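Local coordinates for gala protein type 1, 3 or 4 (Legionella pneumophila subsp. pneumophila, PDB 4XA9) that may bind small GTPases and stimulate their GTP hydrolysis, using a solenoid of leucine-rich repeats, at residues D49-D54 / N73-N78; T214-S219 / D238-G243. One frame throughout, in Å; residues are numbered along the deposited sequence.

Contact 1 (D49-D54 / N73-N78)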
loop_
_atom_site.group_PDB
_atom_site.type_symbol
_atom_site.label_atom_id
_atom_site.label_comp_id
_atom_site.label_asym_id
_atom_site.label_seq_id
_atom_site.Cartn_x
_atom_site.Cartn_y
_atom_site.Cartn_z
ATOM N N ASP A 49 -15.491 -7.995 6.814
ATOM C CA ASP A 49 -14.719 -7.158 5.900
ATOM C C ASP A 49 -15.640 -6.314 5.002
ATOM O O ASP A 49 -16.300 -6.829 4.098
ATOM C CB ASP A 49 -13.775 -8.036 5.071
ATOM C CG ASP A 49 -12.940 -7.245 4.068
ATOM O OD1 ASP A 49 -12.964 -5.992 4.082
ATOM O OD2 ASP A 49 -12.215 -7.898 3.287
ATOM N N LEU A 50 -15.674 -5.013 5.275
ATOM C CA LEU A 50 -16.463 -4.065 4.490
ATOM C C LEU A 50 -15.574 -3.132 3.677
ATOM O O LEU A 50 -16.005 -2.056 3.270
ATOM C CB LEU A 50 -17.367 -3.229 5.397
ATOM C CG LEU A 50 -18.437 -3.963 6.195
ATOM C CD1 LEU A 50 -19.232 -2.975 7.034
ATOM C CD2 LEU A 50 -19.357 -4.732 5.263
ATOM N N SER A 51 -14.332 -3.541 3.445
ATOM C CA SER A 51 -13.345 -2.647 2.840
ATOM C C SER A 51 -13.674 -2.318 1.390
ATOM O O SER A 51 -14.358 -3.080 0.723
ATOM C CB SER A 51 -11.947 -3.257 2.925
ATOM O OG SER A 51 -11.873 -4.452 2.167
ATOM N N HIS A 52 -13.194 -1.172 0.919
ATOM C CA HIS A 52 -13.356 -0.769 -0.476
ATOM C C HIS A 52 -14.835 -0.651 -0.865
ATOM O O HIS A 52 -15.307 -1.298 -1.799
ATOM C CB HIS A 52 -12.637 -1.747 -1.409
ATOM C CG HIS A 52 -11.156 -1.836 -1.174
ATOM N ND1 HIS A 52 -10.263 -0.924 -1.694
ATOM C CD2 HIS A 52 -10.410 -2.750 -0.504
ATOM C CE1 HIS A 52 -9.034 -1.261 -1.342
ATOM N NE2 HIS A 52 -9.095 -2.367 -0.624
ATOM N N ASN A 53 -15.560 0.182 -0.129
ATOM C CA ASN A 53 -16.943 0.484 -0.449
ATOM C C ASN A 53 -17.155 1.983 -0.322
ATOM O O ASN A 53 -16.180 2.740 -0.336
ATOM C CB ASN A 53 -17.886 -0.310 0.453
ATOM C CG ASN A 53 -18.009 -1.756 0.022
ATOM O OD1 ASN A 53 -18.397 -2.037 -1.112
ATOM N ND2 ASN A 53 -17.659 -2.681 0.912
ATOM N N ASP A 54 -18.406 2.418 -0.190
ATOM C CA ASP A 54 -18.718 3.846 -0.172
ATOM C C ASP A 54 -19.428 4.254 1.105
ATOM O O ASP A 54 -20.292 5.128 1.099
ATOM C CB ASP A 54 -19.584 4.219 -1.377
ATOM C CG ASP A 54 -18.913 3.909 -2.697
ATOM O OD1 ASP A 54 -17.687 4.119 -2.805
ATOM O OD2 ASP A 54 -19.610 3.442 -3.625
ATOM N N ASN A 73 -12.969 -4.829 9.384
ATOM C CA ASN A 73 -12.201 -4.142 8.353
ATOM C C ASN A 73 -13.128 -3.225 7.570
ATOM O O ASN A 73 -13.945 -3.694 6.776
ATOM C CB ASN A 73 -11.523 -5.140 7.406
ATOM C CG ASN A 73 -10.652 -4.463 6.343
ATOM O OD1 ASN A 73 -10.659 -3.239 6.180
ATOM N ND2 ASN A 73 -9.907 -5.270 5.603
ATOM N N ILE A 74 -13.005 -1.921 7.793
ATOM C CA ILE A 74 -13.798 -0.968 7.031
ATOM C C ILE A 74 -12.868 0.030 6.332
ATOM O O ILE A 74 -13.221 1.186 6.087
ATOM C CB ILE A 74 -14.845 -0.258 7.943
ATOM C CG1 ILE A 74 -15.946 0.399 7.094
ATOM C CG2 ILE A 74 -14.172 0.696 8.938
ATOM C CD1 ILE A 74 -17.144 0.881 7.892
ATOM N N SER A 75 -11.677 -0.444 5.977
ATOM C CA SER A 75 -10.717 0.390 5.262
ATOM C C SER A 75 -11.246 0.762 3.877
ATOM O O SER A 75 -12.143 0.115 3.359
ATOM C CB SER A 75 -9.355 -0.310 5.142
ATOM O OG SER A 75 -9.427 -1.509 4.384
ATOM N N HIS A 76 -10.692 1.825 3.307
ATOM C CA HIS A 76 -11.047 2.289 1.965
ATOM C C HIS A 76 -12.539 2.549 1.816
ATOM O O HIS A 76 -13.183 2.080 0.872
ATOM C CB HIS A 76 -10.577 1.287 0.911
ATOM C CG HIS A 76 -9.094 1.111 0.874
ATOM N ND1 HIS A 76 -8.270 1.902 0.104
ATOM C CD2 HIS A 76 -8.282 0.238 1.517
ATOM C CE1 HIS A 76 -7.016 1.523 0.272
ATOM N NE2 HIS A 76 -6.995 0.512 1.123
ATOM N N ASN A 77 -13.081 3.288 2.775
ATOM C CA ASN A 77 -14.414 3.861 2.660
ATOM C C ASN A 77 -14.310 5.376 2.827
ATOM O O ASN A 77 -13.277 5.955 2.512
ATOM C CB ASN A 77 -15.362 3.244 3.686
ATOM C CG ASN A 77 -15.847 1.864 3.264
ATOM O OD1 ASN A 77 -16.838 1.739 2.548
ATOM N ND2 ASN A 77 -15.150 0.823 3.711
ATOM N N ASN A 78 -15.362 6.012 3.332
ATOM C CA ASN A 78 -15.341 7.460 3.532
ATOM C C ASN A 78 -15.957 7.855 4.869
ATOM O O ASN A 78 -16.796 8.754 4.925
ATOM C CB ASN A 78 -16.086 8.158 2.386
ATOM C CG ASN A 78 -15.903 9.670 2.393
ATOM O OD1 ASN A 78 -14.847 10.184 2.765
ATOM N ND2 ASN A 78 -16.953 10.388 2.006
#
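N77 reaches across to L50 with its amide nitrogen, ND2 lying 3.0 Å from L50 O in an almost straight bond (171°). That carbonyl is buried and held by two amides, because N53 ND2 meets the opposite face of its plane at 2.9 Å. With CG beside its own backbone N (chi1 -78°), N77 also donates from ND2 to I74 O, while its OD1 accepts from I55 N. Asparagine suits the place: one short flat group supplies the donor and the acceptor that the bending backbone needs. The main chains are knit together by L50 N to N73 O and by H52 N to S75 O (3.0 Å). Next to these bonds the H52 and H76 rings form an offset stack, planes 12° apart and centroids 4.0 Å apart, with CE1 of H52 over the centre of the H76 ring.

The close packing includes D49 and N73, which run side by side. The N73 amide lies parallel to the D49 carboxylate in a plane offset from it, with N73 ND2 3.5 Å from D49 OD1 and no hydrogen bond. Each turns OD1 back to its own chain in an Asx turn, accepting from the backbone N and hydroxyl of S51 or S75. The loose side is at D54, which is partly exposed and points away from 73-78; its carboxylate instead meets a basic side chain of another protein's chain in a salt bridge. F24 and F100 extend the ring stacking at H52 and H76 respectively. The two loops carry the chain from parallel strands 47-49 and 71-73 toward helices 57-63 and 80-87, between the flanking strands 19-21 and 95-97.

Contact 2 (T214-S219 / D238-G243)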
loop_
_atom_site.group_PDB
_atom_site.type_symbol
_atom_site.label_atom_id
_atom_site.label_comp_id
_atom_site.label_asym_id
_atom_site.label_seq_id
_atom_site.Cartn_x
_atom_site.Cartn_y
_atom_site.Cartn_z
ATOM N N THR A 214 11.582 -8.562 15.993
ATOM C CA THR A 214 11.406 -8.186 14.597
ATOM C C THR A 214 11.713 -6.702 14.406
ATOM O O THR A 214 11.199 -5.857 15.143
ATOM C CB THR A 214 9.974 -8.469 14.097
ATOM O OG1 THR A 214 9.707 -9.875 14.168
ATOM C CG2 THR A 214 9.812 -8.000 12.652
ATOM N N LEU A 215 12.552 -6.390 13.422
ATOM C CA LEU A 215 12.871 -5.001 13.096
ATOM C C LEU A 215 13.010 -4.822 11.586
ATOM O O LEU A 215 13.907 -5.393 10.972
ATOM C CB LEU A 215 14.158 -4.562 13.811
ATOM C CG LEU A 215 14.704 -3.151 13.544
ATOM C CD1 LEU A 215 13.688 -2.086 13.914
ATOM C CD2 LEU A 215 16.022 -2.912 14.300
ATOM N N HIS A 216 12.108 -4.045 10.992
ATOM C CA HIS A 216 12.158 -3.752 9.562
ATOM C C HIS A 216 12.550 -2.300 9.335
ATOM O O HIS A 216 11.843 -1.382 9.761
ATOM C CB HIS A 216 10.807 -4.031 8.892
ATOM C CG HIS A 216 10.445 -5.484 8.830
ATOM N ND1 HIS A 216 9.387 -5.953 8.079
ATOM C CD2 HIS A 216 10.994 -6.569 9.424
ATOM C CE1 HIS A 216 9.301 -7.265 8.211
ATOM N NE2 HIS A 216 10.266 -7.665 9.021
ATOM N N LEU A 217 13.675 -2.099 8.659
ATOM C CA LEU A 217 14.185 -0.762 8.383
ATOM C C LEU A 217 14.486 -0.578 6.901
ATOM O O LEU A 217 15.419 0.140 6.531
ATOM C CB LEU A 217 15.449 -0.488 9.209
ATOM C CG LEU A 217 15.248 -0.315 10.717
ATOM C CD1 LEU A 217 16.587 -0.292 11.451
ATOM C CD2 LEU A 217 14.472 0.962 10.989
ATOM N N GLY A 218 13.701 -1.234 6.056
ATOM C CA GLY A 218 13.912 -1.161 4.621
ATOM C C GLY A 218 13.803 0.244 4.048
ATOM O O GLY A 218 13.134 1.107 4.620
ATOM N N SER A 219 14.483 0.469 2.929
ATOM C CA SER A 219 14.383 1.718 2.181
ATOM C C SER A 219 14.584 2.952 3.047
ATOM O O SER A 219 13.794 3.895 2.991
ATOM C CB SER A 219 13.031 1.803 1.473
ATOM O OG SER A 219 12.912 0.772 0.514
ATOM N N ASP A 238 14.040 -11.481 12.762
ATOM C CA ASP A 238 13.548 -10.971 11.489
ATOM C C ASP A 238 14.006 -9.536 11.307
ATOM O O ASP A 238 13.365 -8.603 11.789
ATOM C CB ASP A 238 12.022 -11.074 11.404
ATOM C CG ASP A 238 11.469 -10.560 10.077
ATOM O OD1 ASP A 238 12.248 -10.371 9.117
ATOM O OD2 ASP A 238 10.243 -10.358 9.993
ATOM N N LEU A 239 15.134 -9.388 10.616
ATOM C CA LEU A 239 15.724 -8.093 10.304
ATOM C C LEU A 239 15.597 -7.813 8.814
ATOM O O LEU A 239 16.103 -8.574 7.996
ATOM C CB LEU A 239 17.199 -8.063 10.722
ATOM C CG LEU A 239 17.960 -6.763 10.459
ATOM C CD1 LEU A 239 17.408 -5.634 11.316
ATOM C CD2 LEU A 239 19.448 -6.952 10.711
ATOM N N ASP A 240 14.923 -6.724 8.456
ATOM C CA ASP A 240 14.759 -6.366 7.045
ATOM C C ASP A 240 15.435 -5.043 6.707
ATOM O O ASP A 240 15.116 -3.998 7.282
ATOM C CB ASP A 240 13.277 -6.290 6.673
ATOM C CG ASP A 240 13.059 -5.877 5.223
ATOM O OD1 ASP A 240 13.892 -6.239 4.367
ATOM O OD2 ASP A 240 12.057 -5.182 4.943
ATOM N N LEU A 241 16.361 -5.097 5.757
ATOM C CA LEU A 241 17.098 -3.914 5.342
ATOM C C LEU A 241 17.044 -3.690 3.837
ATOM O O LEU A 241 17.769 -2.848 3.314
ATOM C CB LEU A 241 18.551 -4.025 5.790
ATOM C CG LEU A 241 18.778 -3.936 7.294
ATOM C CD1 LEU A 241 20.200 -4.347 7.611
ATOM C CD2 LEU A 241 18.515 -2.514 7.780
ATOM N N ILE A 242 16.210 -4.462 3.146
ATOM C CA ILE A 242 16.049 -4.333 1.699
ATOM C C ILE A 242 15.864 -2.879 1.274
ATOM O O ILE A 242 15.067 -2.154 1.866
ATOM C CB ILE A 242 14.837 -5.153 1.197
ATOM C CG1 ILE A 242 15.094 -6.655 1.357
ATOM C CG2 ILE A 242 14.493 -4.795 -0.255
ATOM C CD1 ILE A 242 13.915 -7.518 0.959
ATOM N N GLY A 243 16.603 -2.443 0.260
ATOM C CA GLY A 243 16.372 -1.125 -0.301
ATOM C C GLY A 243 17.218 -0.012 0.286
ATOM O O GLY A 243 17.155 1.129 -0.175
HETATM O O HOH W 1 12.255 -2.013 1.621
#
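A histidine-carboxylate bond joins H216 to D238 along the polar face of two neighbouring strands. NE2 of H216 donates to OD2 of D238 over 2.9 Å; the oxygen lies close to the ring plane, but the nitrogen approaches it from 52° out of the carboxylate plane. The other ring nitrogen, ND1, is hydrogen-bonded to the backbone of another protein, so both ends of the imidazole are engaged. D240 lays its CB over one face of the ring, 3.8 Å from the centroid, while its OD1 accepts from I242 N in an Asx turn. The carboxylates of D238 and, less directly, D240 could favour a protonated histidine.

On the other face L215 CB lies 4.2 Å from L239 CD1; just past the strands L217 CB meets L241 CD2 at 3.9 Å. L230 of helix 224-230 packs against L217, L239 and L241. Between the faces, L215 N bonds to D238 O and D240 N to L215 O, followed by L217 N to D240 O. Further on, G218 has no side chain to run into I242 O, which accepts from S219 N and from a water that bridges to S219 OG. At its phi of 93°, G243 calls for glycine, since a CB there would strike the preceding carbonyl and S219 OG. Parallel strands 214-216 and 238-240, 6° apart and connected through helix 224-230, make the beta-alpha-beta unit from which a leucine-rich-repeat solenoid is built.

How the contacts relate
Contact 1 closes before contact 2 opens along the chain, and the two lie on opposite sides of its centre, with their own centres 29 Å apart and nearest atoms about 19 Å apart. They share one continuous sheet: strands 47-49 and 71-73 belong near its N-terminal end, strand 238-240 is its last, and strands 95-97 to 190-192 stand between. In both, the first residues of the paired segments are 24 positions apart, the spacing of successive leucine-rich repeats. Both also touch the other protein in the assembly, so widely separated turns of the solenoid contribute to one extended binding surface.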